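Local atomic coordinates of deacetylase EF_0837 (Enterococcus faecalis, PDB entry 2ICS), a protein that is a zinc-dependent amidohydrolase of the TIM-barrel type that deacetylates acetyl-(R)-mandelate in vitro, though with very low efficiency. Residues L209-E217 / V255-A266; L196-G206 / F231-G239. One frame throughout, in Å; residues are numbered along the deposited sequence.

Both contacts lie on the same side of the centre of the chain, their own centres 14 Å apart, and their segments alternate along the chain: helix 196-202 runs on into strand 208-210, and helix 230-237 comes before helix 253-261. Contact 1 lies nearer the metals, since 209-217 carries His211, which binds a zinc ion and touches the bound adenine. Contact 2 belongs to the outer helical layer; there the side chain of Met203 is about 12 Å from a zinc ion. The two meet directly. Leu209 CD1 packs on Met203 CE at 3.6 Å, Met264 CE lies 3.7 Å from Trp233 CD2, and Glu262 OE1 probably accepts a hydrogen bond from Trp233 NE1 at 2.9 Å.

Contact 1 of 2, residues L209-E217 / V255-A266; sequences LTHCFNGKE and VAETALREGMKA. With ZN (zinc ion), chain C.
Phe213 of 209-217 points its ring at 255-266, where Val255, Ala256, Ala259 and Ala266 meet it. With CG anti to the carbonyl carbon (chi1 -63°), the side chain leaves the turn toward the helix. CB meets Val255 CG1 at 3.9 Å. Further out, CD2 rests on Ala256 CB at 3.6 Å, CE1 lies 3.9 Å from Ala259 CB, and CE2 is the same distance from Ala266 CB. CZ, at the tip, sits 3.8 Å from Ala266 N, whose polar partner is the hydroxyl of Tyr298. One face of the ring takes Cys212 SG over its centre. The opposite face receives Ala256 CA in a CH-pi contact, 4.1 Å from the centroid of the Phe213 ring. Met264 SE stands at the edge. All this happens at the end of a TIM-barrel strand: 208-210 runs into a type I turn from His211 to Asn214, and helix 253-261 packs against that turn. At the start of that turn, His211 NE2 binds a zinc ion at 2.2 Å, a site it shares with His188. Val255 also works with its second branch, setting CG2 against Gly215 CA at 3.9 Å.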
loop_
_atom_site.group_PDB
_atom_site.type_symbol
_atom_site.label_atom_id
_atom_site.label_comp_id
_atom_site.label_asym_id
_atom_site.label_seq_id
_atom_site.Cartn_x
_atom_site.Cartn_y
_atom_site.Cartn_z
ATOM N N LEU A 209 -1.287 9.536 5.187
ATOM C CA LEU A 209 -2.598 10.020 4.777
ATOM C C LEU A 209 -3.025 9.196 3.567
ATOM O O LEU A 209 -2.499 9.398 2.473
ATOM C CB LEU A 209 -2.503 11.493 4.375
ATOM C CG LEU A 209 -3.783 12.148 3.859
ATOM C CD1 LEU A 209 -4.686 12.419 5.050
ATOM C CD2 LEU A 209 -3.467 13.446 3.117
ATOM N N THR A 210 -3.961 8.265 3.742
ATOM C CA THR A 210 -4.389 7.451 2.610
ATOM C C THR A 210 -5.620 8.087 1.940
ATOM O O THR A 210 -6.281 8.945 2.534
ATOM C CB THR A 210 -4.633 5.972 3.053
ATOM O OG1 THR A 210 -4.671 5.117 1.900
ATOM C CG2 THR A 210 -5.917 5.842 3.845
ATOM N N HIS A 211 -5.902 7.690 0.698
ATOM C CA HIS A 211 -7.005 8.256 -0.085
ATOM C C HIS A 211 -6.655 9.710 -0.412
ATOM O O HIS A 211 -7.534 10.547 -0.630
ATOM C CB HIS A 211 -8.326 8.246 0.696
ATOM C CG HIS A 211 -8.743 6.895 1.177
ATOM N ND1 HIS A 211 -8.558 5.729 0.467
ATOM C CD2 HIS A 211 -9.410 6.538 2.303
ATOM C CE1 HIS A 211 -9.107 4.730 1.164
ATOM N NE2 HIS A 211 -9.636 5.173 2.287
ATOM N N CYS A 212 -5.360 10.004 -0.455
ATOM C CA CYS A 212 -4.884 11.364 -0.693
ATOM C C CYS A 212 -5.461 12.110 -1.897
ATOM O O CYS A 212 -5.642 13.325 -1.830
ATOM C CB CYS A 212 -3.351 11.378 -0.756
ATOM S SG CYS A 212 -2.605 10.519 -2.169
ATOM N N PHE A 213 -5.740 11.411 -2.996
ATOM C CA PHE A 213 -6.295 12.080 -4.164
ATOM C C PHE A 213 -7.771 11.781 -4.396
ATOM O O PHE A 213 -8.200 11.637 -5.539
ATOM C CB PHE A 213 -5.500 11.732 -5.431
ATOM C CG PHE A 213 -4.059 12.192 -5.405
ATOM C CD1 PHE A 213 -3.672 13.309 -4.662
ATOM C CD2 PHE A 213 -3.089 11.508 -6.136
ATOM C CE1 PHE A 213 -2.343 13.737 -4.645
ATOM C CE2 PHE A 213 -1.758 11.926 -6.128
ATOM C CZ PHE A 213 -1.381 13.040 -5.384
ATOM N N ASN A 214 -8.556 11.687 -3.325
ATOM C CA ASN A 214 -9.979 11.427 -3.494
ATOM C C ASN A 214 -10.625 12.708 -4.024
ATOM O O ASN A 214 -10.128 13.809 -3.777
ATOM C CB ASN A 214 -10.632 10.989 -2.174
ATOM C CG ASN A 214 -10.736 12.111 -1.159
ATOM O OD1 ASN A 214 -10.087 12.078 -0.104
ATOM N ND2 ASN A 214 -11.560 13.106 -1.459
ATOM N N GLY A 215 -11.726 12.566 -4.756
ATOM C CA GLY A 215 -12.378 13.729 -5.329
ATOM C C GLY A 215 -13.527 14.342 -4.556
ATOM O O GLY A 215 -14.271 15.154 -5.098
ATOM N N LYS A 216 -13.683 13.964 -3.294
ATOM C CA LYS A 216 -14.761 14.507 -2.478
ATOM C C LYS A 216 -14.516 15.990 -2.180
ATOM O O LYS A 216 -13.396 16.488 -2.331
ATOM C CB LYS A 216 -14.872 13.699 -1.177
ATOM C CG LYS A 216 -15.126 12.216 -1.427
ATOM C CD LYS A 216 -15.109 11.378 -0.148
ATOM C CE LYS A 216 -15.283 9.892 -0.479
ATOM N NZ LYS A 216 -15.119 8.977 0.694
ATOM N N GLU A 217 -15.567 16.695 -1.765
ATOM C CA GLU A 217 -15.465 18.120 -1.447
ATOM C C GLU A 217 -14.483 18.376 -0.305
ATOM O O GLU A 217 -13.814 19.407 -0.263
ATOM C CB GLU A 217 -16.843 18.677 -1.055
ATOM C CG GLU A 217 -17.860 18.709 -2.187
ATOM C CD GLU A 217 -19.221 19.232 -1.743
ATOM O OE1 GLU A 217 -19.902 18.541 -0.949
ATOM O OE2 GLU A 217 -19.607 20.339 -2.186
ATOM N N VAL A 255 -7.940 15.173 -9.674
ATOM C CA VAL A 255 -7.216 15.594 -8.485
ATOM C C VAL A 255 -5.723 15.265 -8.584
ATOM O O VAL A 255 -4.870 16.104 -8.278
ATOM C CB VAL A 255 -7.816 14.939 -7.224
ATOM C CG1 VAL A 255 -7.003 15.316 -5.996
ATOM C CG2 VAL A 255 -9.269 15.389 -7.055
ATOM N N ALA A 256 -5.419 14.043 -9.016
ATOM C CA ALA A 256 -4.036 13.591 -9.167
ATOM C C ALA A 256 -3.312 14.401 -10.233
ATOM O O ALA A 256 -2.135 14.746 -10.075
ATOM C CB ALA A 256 -4.007 12.098 -9.537
ATOM N N GLU A 257 -4.016 14.698 -11.322
ATOM C CA GLU A 257 -3.439 15.468 -12.414
ATOM C C GLU A 257 -3.196 16.897 -11.967
ATOM O O GLU A 257 -2.146 17.470 -12.252
ATOM C CB GLU A 257 -4.363 15.440 -13.634
ATOM C CG GLU A 257 -4.565 14.041 -14.207
ATOM C CD GLU A 257 -5.667 13.978 -15.248
ATOM O OE1 GLU A 257 -6.670 14.712 -15.106
ATOM O OE2 GLU A 257 -5.540 13.177 -16.201
ATOM N N THR A 258 -4.162 17.476 -11.262
ATOM C CA THR A 258 -4.008 18.843 -10.783
ATOM C C THR A 258 -2.819 18.907 -9.841
ATOM O O THR A 258 -1.983 19.804 -9.944
ATOM C CB THR A 258 -5.264 19.328 -10.044
ATOM O OG1 THR A 258 -6.363 19.361 -10.956
ATOM C CG2 THR A 258 -5.046 20.725 -9.475
ATOM N N ALA A 259 -2.737 17.947 -8.927
ATOM C CA ALA A 259 -1.633 17.908 -7.976
ATOM C C ALA A 259 -0.289 17.850 -8.699
ATOM O O ALA A 259 0.643 18.576 -8.346
ATOM C CB ALA A 259 -1.786 16.710 -7.038
ATOM N N LEU A 260 -0.184 16.995 -9.714
ATOM C CA LEU A 260 1.067 16.871 -10.462
ATOM C C LEU A 260 1.449 18.202 -11.105
ATOM O O LEU A 260 2.602 18.630 -11.022
ATOM C CB LEU A 260 0.958 15.783 -11.542
ATOM C CG LEU A 260 2.216 15.547 -12.396
ATOM C CD1 LEU A 260 3.395 15.182 -11.504
ATOM C CD2 LEU A 260 1.957 14.437 -13.400
ATOM N N ARG A 261 0.484 18.861 -11.739
ATOM C CA ARG A 261 0.749 20.148 -12.369
ATOM C C ARG A 261 1.294 21.158 -11.364
ATOM O O ARG A 261 2.047 22.057 -11.734
ATOM C CB ARG A 261 -0.518 20.689 -13.043
ATOM C CG ARG A 261 -0.719 20.153 -14.454
ATOM C CD ARG A 261 -2.056 20.566 -15.056
ATOM N NE ARG A 261 -3.183 19.912 -14.393
ATOM C CZ ARG A 261 -4.441 19.970 -14.822
ATOM N NH1 ARG A 261 -4.737 20.656 -15.920
ATOM N NH2 ARG A 261 -5.403 19.342 -14.157
ATOM N N GLU A 262 0.921 21.007 -10.097
ATOM C CA GLU A 262 1.405 21.904 -9.050
ATOM C C GLU A 262 2.696 21.360 -8.451
ATOM O O GLU A 262 3.272 21.957 -7.547
ATOM C CB GLU A 262 0.345 22.090 -7.945
ATOM C CG GLU A 262 -0.804 23.009 -8.349
ATOM C CD GLU A 262 -1.821 23.244 -7.240
ATOM O OE1 GLU A 262 -1.414 23.426 -6.072
ATOM O OE2 GLU A 262 -3.034 23.264 -7.543
ATOM N N GLY A 263 3.145 20.218 -8.959
ATOM C CA GLY A 263 4.380 19.633 -8.470
ATOM C C GLY A 263 4.222 18.697 -7.290
ATOM O O GLY A 263 5.193 18.394 -6.598
HETATM N N MSE A 264 3.001 18.227 -7.062
HETATM C CA MSE A 264 2.726 17.323 -5.949
HETATM C C MSE A 264 2.512 15.887 -6.432
HETATM O O MSE A 264 1.734 15.648 -7.352
HETATM C CB MSE A 264 1.486 17.805 -5.193
HETATM C CG MSE A 264 1.077 16.930 -4.016
HETATM SE SE MSE A 264 -0.621 17.495 -3.261
HETATM C CE MSE A 264 0.020 18.814 -1.986
ATOM N N LYS A 265 3.205 14.940 -5.802
ATOM C CA LYS A 265 3.097 13.521 -6.148
ATOM C C LYS A 265 2.859 12.688 -4.890
ATOM O O LYS A 265 3.316 13.051 -3.802
ATOM C CB LYS A 265 4.386 13.023 -6.819
ATOM C CG LYS A 265 4.727 13.710 -8.128
ATOM C CD LYS A 265 6.029 13.173 -8.723
ATOM C CE LYS A 265 6.349 13.882 -10.038
ATOM N NZ LYS A 265 7.607 13.405 -10.674
ATOM N N ALA A 266 2.150 11.571 -5.039
ATOM C CA ALA A 266 1.900 10.701 -3.900
ATOM C C ALA A 266 3.219 10.020 -3.530
ATOM O O ALA A 266 4.038 9.714 -4.398
ATOM C CB ALA A 266 0.844 9.656 -4.249
HETATM ZN ZN ZN C . -10.614 3.919 3.792
HETATM O O HOH W 1 -10.304 2.229 2.361
#

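Contact 2 of 2, residues L196-G206 / F231-G239; sequences LDEILALMEKG and FAWQAYNKG
Helices 196-202 and 231-237 run side by side, nearly parallel, the axes of these short segments 17° apart and 9.6 Å at closest approach. They are neighbours in the outer layer of the TIM barrel, and the link between them includes strand 208-210, which lies beneath the first. Beyond the helices the chains draw closer: Lys205 and Gly239 have their CA atoms 4.1 Å apart. There Gly206 N donates to Gly239 O at 3.2 Å, the donor lying above the plane of that carbonyl. Gly239 ends the second helix in a Schellman motif.

At the leading ends of the helices, Phe231 lays its ring against the first turn of 196-202. Its CG is tucked between the backbone N and the carbonyl carbon (chi1 61°), which swings the ring across to Asp197. The CB of Asp197 stands over the ring centre, 3.6 Å from the centroid and almost on the normal, a CH-pi contact. Two leucines meet the ring at its edge, in plane: Leu196 brings CG to CE1, and Leu200 crosses at about a right angle to put CD1 3.4 Å from CD1 of Phe231. Leu200 fills the middle of the interface with both branches, CD1 also reaching Ala232 CA and CD2 resting on Ala235 CB at 3.6 Å; it touches Leu209 below as well.

Lys238 reaches toward the C-terminal end of helix 196-202. Extended beyond CG, it offers NZ to the carbonyls of Leu200, in the last turn, and Met203, just beyond it. The hydrogen bond from NZ to Met203 O is short, 2.7 Å, but poorly angled at NZ, since CE lies almost as near; that from NZ to Leu200 O is 3.2 Å, and Met203 N arrives there from the opposite face of the carbonyl plane.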
loop_
_atom_site.group_PDB
_atom_site.type_symbol
_atom_site.label_atom_id
_atom_site.label_comp_id
_atom_site.label_asym_id
_atom_site.label_seq_id
_atom_site.Cartn_x
_atom_site.Cartn_y
_atom_site.Cartn_z
ATOM N N LEU A 196 -10.987 18.371 6.564
ATOM C CA LEU A 196 -9.615 17.989 6.257
ATOM C C LEU A 196 -8.557 18.779 7.017
ATOM O O LEU A 196 -7.614 18.198 7.553
ATOM C CB LEU A 196 -9.357 18.103 4.751
ATOM C CG LEU A 196 -8.011 17.541 4.272
ATOM C CD1 LEU A 196 -7.871 16.076 4.671
ATOM C CD2 LEU A 196 -7.908 17.689 2.764
ATOM N N ASP A 197 -8.711 20.099 7.063
ATOM C CA ASP A 197 -7.746 20.950 7.746
ATOM C C ASP A 197 -7.561 20.576 9.211
ATOM O O ASP A 197 -6.459 20.656 9.750
ATOM C CB ASP A 197 -8.163 22.421 7.620
ATOM C CG ASP A 197 -9.586 22.672 8.080
ATOM O OD1 ASP A 197 -10.504 21.975 7.600
ATOM O OD2 ASP A 197 -9.794 23.575 8.912
ATOM N N GLU A 198 -8.644 20.158 9.850
ATOM C CA GLU A 198 -8.600 19.770 11.253
ATOM C C GLU A 198 -7.831 18.454 11.385
ATOM O O GLU A 198 -7.119 18.232 12.355
ATOM C CB GLU A 198 -10.032 19.613 11.780
ATOM C CG GLU A 198 -10.159 19.541 13.290
ATOM C CD GLU A 198 -11.612 19.493 13.751
ATOM O OE1 GLU A 198 -11.842 19.502 14.980
ATOM O OE2 GLU A 198 -12.521 19.442 12.889
ATOM N N ILE A 199 -7.984 17.585 10.393
ATOM C CA ILE A 199 -7.304 16.295 10.373
ATOM C C ILE A 199 -5.814 16.463 10.100
ATOM O O ILE A 199 -4.971 15.916 10.817
ATOM C CB ILE A 199 -7.896 15.382 9.279
ATOM C CG1 ILE A 199 -9.343 15.035 9.624
ATOM C CG2 ILE A 199 -7.063 14.122 9.136
ATOM C CD1 ILE A 199 -10.044 14.213 8.564
ATOM N N LEU A 200 -5.500 17.219 9.055
ATOM C CA LEU A 200 -4.119 17.458 8.661
ATOM C C LEU A 200 -3.344 18.182 9.748
ATOM O O LEU A 200 -2.143 17.961 9.916
ATOM C CB LEU A 200 -4.075 18.262 7.358
ATOM C CG LEU A 200 -4.565 17.542 6.093
ATOM C CD1 LEU A 200 -4.593 18.509 4.926
ATOM C CD2 LEU A 200 -3.646 16.382 5.767
ATOM N N ALA A 201 -4.038 19.037 10.492
ATOM C CA ALA A 201 -3.411 19.800 11.563
ATOM C C ALA A 201 -2.864 18.912 12.679
ATOM O O ALA A 201 -1.855 19.239 13.301
ATOM C CB ALA A 201 -4.409 20.797 12.137
ATOM N N LEU A 202 -3.524 17.787 12.932
ATOM C CA LEU A 202 -3.082 16.885 13.990
ATOM C C LEU A 202 -2.047 15.853 13.546
ATOM O O LEU A 202 -1.365 15.251 14.375
ATOM C CB LEU A 202 -4.285 16.175 14.613
ATOM C CG LEU A 202 -5.121 16.975 15.619
ATOM C CD1 LEU A 202 -5.763 18.181 14.946
ATOM C CD2 LEU A 202 -6.188 16.062 16.212
HETATM N N MSE A 203 -1.918 15.650 12.242
HETATM C CA MSE A 203 -0.955 14.679 11.730
HETATM C C MSE A 203 0.454 15.259 11.646
HETATM O O MSE A 203 0.638 16.457 11.436
HETATM C CB MSE A 203 -1.403 14.170 10.357
HETATM C CG MSE A 203 -2.735 13.434 10.402
HETATM SE SE MSE A 203 -3.299 12.752 8.688
HETATM C CE MSE A 203 -4.112 14.330 7.998
ATOM N N GLU A 204 1.447 14.394 11.809
ATOM C CA GLU A 204 2.842 14.812 11.771
ATOM C C GLU A 204 3.621 14.034 10.719
ATOM O O GLU A 204 3.123 13.053 10.157
ATOM C CB GLU A 204 3.488 14.584 13.141
ATOM C CG GLU A 204 2.761 15.254 14.302
ATOM C CD GLU A 204 3.328 14.850 15.653
ATOM O OE1 GLU A 204 3.272 13.648 15.991
ATOM O OE2 GLU A 204 3.831 15.732 16.379
ATOM N N LYS A 205 4.849 14.476 10.457
ATOM C CA LYS A 205 5.707 13.799 9.498
ATOM C C LYS A 205 5.730 12.324 9.876
ATOM O O LYS A 205 5.879 11.985 11.050
ATOM C CB LYS A 205 7.128 14.360 9.562
ATOM C CG LYS A 205 8.105 13.642 8.643
ATOM C CD LYS A 205 9.529 14.139 8.841
ATOM C CE LYS A 205 10.499 13.385 7.941
ATOM N NZ LYS A 205 11.912 13.823 8.139
ATOM N N GLY A 206 5.572 11.449 8.886
ATOM C CA GLY A 206 5.581 10.025 9.169
ATOM C C GLY A 206 4.187 9.429 9.203
ATOM O O GLY A 206 4.016 8.234 8.955
ATOM N N PHE A 231 -3.550 24.350 3.072
ATOM C CA PHE A 231 -3.234 23.545 4.238
ATOM C C PHE A 231 -2.862 22.122 3.848
ATOM O O PHE A 231 -2.174 21.429 4.599
ATOM C CB PHE A 231 -4.397 23.572 5.248
ATOM C CG PHE A 231 -5.692 23.024 4.717
ATOM C CD1 PHE A 231 -5.919 21.651 4.671
ATOM C CD2 PHE A 231 -6.701 23.883 4.294
ATOM C CE1 PHE A 231 -7.128 21.143 4.218
ATOM C CE2 PHE A 231 -7.919 23.388 3.837
ATOM C CZ PHE A 231 -8.134 22.012 3.799
ATOM N N ALA A 232 -3.305 21.688 2.671
ATOM C CA ALA A 232 -2.966 20.351 2.185
ATOM C C ALA A 232 -1.485 20.389 1.790
ATOM O O ALA A 232 -0.733 19.457 2.059
ATOM C CB ALA A 232 -3.833 19.983 0.984
ATOM N N TRP A 233 -1.074 21.481 1.153
ATOM C CA TRP A 233 0.321 21.650 0.761
ATOM C C TRP A 233 1.182 21.725 2.017
ATOM O O TRP A 233 2.292 21.194 2.061
ATOM C CB TRP A 233 0.504 22.932 -0.051
ATOM C CG TRP A 233 0.598 22.692 -1.519
ATOM C CD1 TRP A 233 -0.353 22.960 -2.460
ATOM C CD2 TRP A 233 1.696 22.092 -2.211
ATOM N NE1 TRP A 233 0.086 22.558 -3.703
ATOM C CE2 TRP A 233 1.341 22.021 -3.576
ATOM C CE3 TRP A 233 2.946 21.603 -1.809
ATOM C CZ2 TRP A 233 2.195 21.478 -4.546
ATOM C CZ3 TRP A 233 3.797 21.060 -2.777
ATOM C CH2 TRP A 233 3.414 21.003 -4.127
ATOM N N GLN A 234 0.661 22.390 3.039
ATOM C CA GLN A 234 1.382 22.534 4.293
ATOM C C GLN A 234 1.662 21.175 4.921
ATOM O O GLN A 234 2.790 20.889 5.312
ATOM C CB GLN A 234 0.580 23.413 5.254
ATOM C CG GLN A 234 0.598 24.886 4.872
ATOM C CD GLN A 234 -0.469 25.695 5.587
ATOM O OE1 GLN A 234 -0.740 25.478 6.768
ATOM N NE2 GLN A 234 -1.070 26.643 4.875
ATOM N N ALA A 235 0.634 20.337 5.016
ATOM C CA ALA A 235 0.795 19.008 5.591
ATOM C C ALA A 235 1.793 18.230 4.739
ATOM O O ALA A 235 2.668 17.537 5.256
ATOM C CB ALA A 235 -0.553 18.288 5.623
ATOM N N TYR A 236 1.647 18.347 3.425
ATOM C CA TYR A 236 2.534 17.678 2.477
ATOM C C TYR A 236 3.969 18.154 2.706
ATOM O O TYR A 236 4.892 17.355 2.865
ATOM C CB TYR A 236 2.101 18.020 1.053
ATOM C CG TYR A 236 2.931 17.385 -0.048
ATOM C CD1 TYR A 236 2.744 16.053 -0.408
ATOM C CD2 TYR A 236 3.873 18.135 -0.762
ATOM C CE1 TYR A 236 3.465 15.479 -1.455
ATOM C CE2 TYR A 236 4.600 17.571 -1.812
ATOM C CZ TYR A 236 4.386 16.241 -2.156
ATOM O OH TYR A 236 5.061 15.681 -3.215
ATOM N N ASN A 237 4.140 19.469 2.729
ATOM C CA ASN A 237 5.445 20.078 2.923
ATOM C C ASN A 237 6.094 19.675 4.249
ATOM O O ASN A 237 7.317 19.578 4.330
ATOM C CB ASN A 237 5.311 21.605 2.826
ATOM C CG ASN A 237 6.656 22.321 2.811
ATOM O OD1 ASN A 237 7.525 22.023 1.989
ATOM N ND2 ASN A 237 6.823 23.280 3.715
ATOM N N LYS A 238 5.288 19.412 5.280
ATOM C CA LYS A 238 5.841 19.036 6.579
ATOM C C LYS A 238 6.157 17.547 6.736
ATOM O O LYS A 238 6.603 17.111 7.796
ATOM C CB LYS A 238 4.922 19.503 7.720
ATOM C CG LYS A 238 3.697 18.645 8.005
ATOM C CD LYS A 238 2.854 19.279 9.126
ATOM C CE LYS A 238 1.638 18.431 9.489
ATOM N NZ LYS A 238 0.771 19.053 10.545
ATOM N N GLY A 239 5.923 16.761 5.694
ATOM C CA GLY A 239 6.252 15.351 5.788
ATOM C C GLY A 239 5.133 14.343 5.951
ATOM O O GLY A 239 5.411 13.162 6.161
#